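Local coordinates for C protein alpha-antigen (Streptococcus agalactiae, PDB 1YWM) that may play a role in both virulence and immunity as a cell-wall-anchored surface protein, of which this chain is the N-terminal domain, at residues 131-136 with 152-157. Numbering follows the deposited sequence.
Sequences EEVRTN and TGLDTI
Leu154 points toward helix 124-137 and meets Val133 and Arg134 there. Its CD1 methyl does most of the touching. Leu154 CD1 lies 3.8 Å from Val133 CG1, and the two side chains cross at a slant. Leu154 CD1 also comes 3.7 Å from Arg134 N, so it rests against the backbone of the other helix. CG of Leu154 stands anti to the carbonyl carbon, and chi2 extends CD1 across the gap. Nearer its own backbone, Leu154 CB lies 4.1 Å from Arg134 NH1, as the two side chains lie alongside each other, head to tail. Val178 of helix 168-182 touches both Leu154 and Val133, and Ile157 also packs on it, so the third helix closes the apolar side.

Asp155 follows and supplies the charge. Asp155 OD2 takes Arg134 NH2 at 3.0 Å, in a bond with an N-H...O angle of 162°. Arg134 NH1 adds a weak second bond to Asp155 OD2 at 3.4 Å. OD2 sits at the edge of the guanidinium, in its plane, and the carboxylate is turned only 11° from that plane. The arginine chain leaves with CG anti to the backbone N (chi1 -162°) and bends at chi3, which swings the guanidinium over to helix 144-163. Behind it, Arg134 NE makes a long, weak hydrogen bond of 3.5 Å, part of a salt bridge, to Glu131 OE1, three residues earlier.

The short segments run nearly antiparallel within the three-helix bundle. Buried methyls join the helices on the inner side. Beside them the Arg134 to Asp155 bridge spans the helices toward the surface, with Glu131 adding a second carboxylate from Arg134's own helix. Together the two carboxylates limit the guanidinium's rotation, and its positive charge probably helps to keep Asp155 ionised.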
loop_
_atom_site.group_PDB
_atom_site.type_symbol
_atom_site.label_atom_id
_atom_site.label_comp_id
_atom_site.label_asym_id
_atom_site.label_seq_id
_atom_site.Cartn_x
_atom_site.Cartn_y
_atom_site.Cartn_z
ATOM N N GLU A 131 2.590 10.070 -13.059
ATOM C CA GLU A 131 2.940 9.815 -14.473
ATOM C C GLU A 131 2.588 11.019 -15.346
ATOM O O GLU A 131 3.306 11.323 -16.295
ATOM C CB GLU A 131 2.249 8.542 -15.021
ATOM C CG GLU A 131 2.814 7.232 -14.429
ATOM C CD GLU A 131 4.343 7.171 -14.450
ATOM O OE1 GLU A 131 4.968 6.929 -13.368
ATOM O OE2 GLU A 131 4.919 7.377 -15.553
ATOM N N GLU A 132 1.514 11.715 -15.002
ATOM C CA GLU A 132 1.126 12.922 -15.759
ATOM C C GLU A 132 2.166 14.040 -15.608
ATOM O O GLU A 132 2.540 14.700 -16.609
ATOM C CB GLU A 132 -0.257 13.390 -15.345
ATOM C CG GLU A 132 -1.339 12.357 -15.690
ATOM C CD GLU A 132 -2.660 12.595 -14.982
ATOM O OE1 GLU A 132 -3.619 11.869 -15.297
ATOM O OE2 GLU A 132 -2.742 13.481 -14.094
ATOM N N VAL A 133 2.669 14.236 -14.389
ATOM C CA VAL A 133 3.695 15.272 -14.158
ATOM C C VAL A 133 5.009 14.847 -14.813
ATOM O O VAL A 133 5.730 15.672 -15.371
ATOM C CB VAL A 133 3.879 15.594 -12.654
ATOM C CG1 VAL A 133 5.022 16.611 -12.409
ATOM C CG2 VAL A 133 2.550 16.086 -12.050
ATOM N N ARG A 134 5.343 13.560 -14.727
ATOM C CA ARG A 134 6.531 13.046 -15.383
ATOM C C ARG A 134 6.479 13.347 -16.886
ATOM O O ARG A 134 7.468 13.814 -17.491
ATOM C CB ARG A 134 6.583 11.512 -15.194
ATOM C CG ARG A 134 7.920 10.874 -15.423
ATOM C CD ARG A 134 7.953 9.352 -15.112
ATOM N NE ARG A 134 7.721 9.026 -13.692
ATOM C CZ ARG A 134 8.663 9.115 -12.731
ATOM N NH1 ARG A 134 8.416 8.782 -11.453
ATOM N NH2 ARG A 134 9.866 9.540 -13.055
ATOM N N THR A 135 5.325 13.074 -17.494
ATOM C CA THR A 135 5.168 13.257 -18.935
ATOM C C THR A 135 5.338 14.750 -19.269
ATOM O O THR A 135 6.062 15.121 -20.183
ATOM C CB THR A 135 3.778 12.749 -19.393
ATOM O OG1 THR A 135 3.768 11.314 -19.331
ATOM C CG2 THR A 135 3.570 13.028 -20.883
ATOM N N ASN A 136 4.665 15.584 -18.497
ATOM C CA ASN A 136 4.799 17.027 -18.646
ATOM C C ASN A 136 6.263 17.480 -18.499
ATOM O O ASN A 136 6.789 18.211 -19.365
ATOM C CB ASN A 136 3.899 17.723 -17.630
ATOM C CG ASN A 136 3.884 19.234 -17.791
ATOM O OD1 ASN A 136 4.238 19.764 -18.846
ATOM N ND2 ASN A 136 3.440 19.924 -16.762
ATOM N N THR A 152 13.260 14.375 -9.625
ATOM C CA THR A 152 13.869 13.882 -8.390
ATOM C C THR A 152 12.806 13.721 -7.294
ATOM O O THR A 152 12.790 12.727 -6.539
ATOM C CB THR A 152 14.972 14.914 -7.910
ATOM O OG1 THR A 152 16.147 14.808 -8.731
ATOM C CG2 THR A 152 15.487 14.553 -6.504
ATOM N N GLY A 153 11.932 14.713 -7.196
ATOM C CA GLY A 153 10.877 14.684 -6.185
ATOM C C GLY A 153 9.862 13.579 -6.480
ATOM O O GLY A 153 9.389 12.852 -5.566
ATOM N N LEU A 154 9.484 13.459 -7.744
ATOM C CA LEU A 154 8.599 12.355 -8.127
ATOM C C LEU A 154 9.218 10.976 -7.819
ATOM O O LEU A 154 8.506 10.063 -7.374
ATOM C CB LEU A 154 8.239 12.427 -9.613
ATOM C CG LEU A 154 7.511 13.709 -10.072
ATOM C CD1 LEU A 154 7.213 13.564 -11.579
ATOM C CD2 LEU A 154 6.203 13.981 -9.313
ATOM N N ASP A 155 10.503 10.793 -8.130
ATOM C CA ASP A 155 11.189 9.535 -7.839
ATOM C C ASP A 155 11.207 9.197 -6.360
ATOM O O ASP A 155 11.058 8.033 -5.989
ATOM C CB ASP A 155 12.612 9.525 -8.395
ATOM C CG ASP A 155 12.635 9.570 -9.899
ATOM O OD1 ASP A 155 13.733 9.796 -10.457
ATOM O OD2 ASP A 155 11.598 9.399 -10.589
ATOM N N THR A 156 11.388 10.207 -5.527
ATOM C CA THR A 156 11.394 10.009 -4.080
ATOM C C THR A 156 10.018 9.500 -3.589
ATOM O O THR A 156 9.925 8.508 -2.827
ATOM C CB THR A 156 11.803 11.335 -3.398
ATOM O OG1 THR A 156 13.179 11.624 -3.735
ATOM C CG2 THR A 156 11.770 11.205 -1.877
ATOM N N ILE A 157 8.964 10.161 -4.047
ATOM C CA ILE A 157 7.612 9.747 -3.734
ATOM C C ILE A 157 7.310 8.332 -4.273
ATOM O O ILE A 157 6.709 7.496 -3.577
ATOM C CB ILE A 157 6.590 10.772 -4.282
ATOM C CG1 ILE A 157 6.734 12.101 -3.495
ATOM C CG2 ILE A 157 5.164 10.212 -4.098
ATOM C CD1 ILE A 157 5.944 13.322 -4.029
#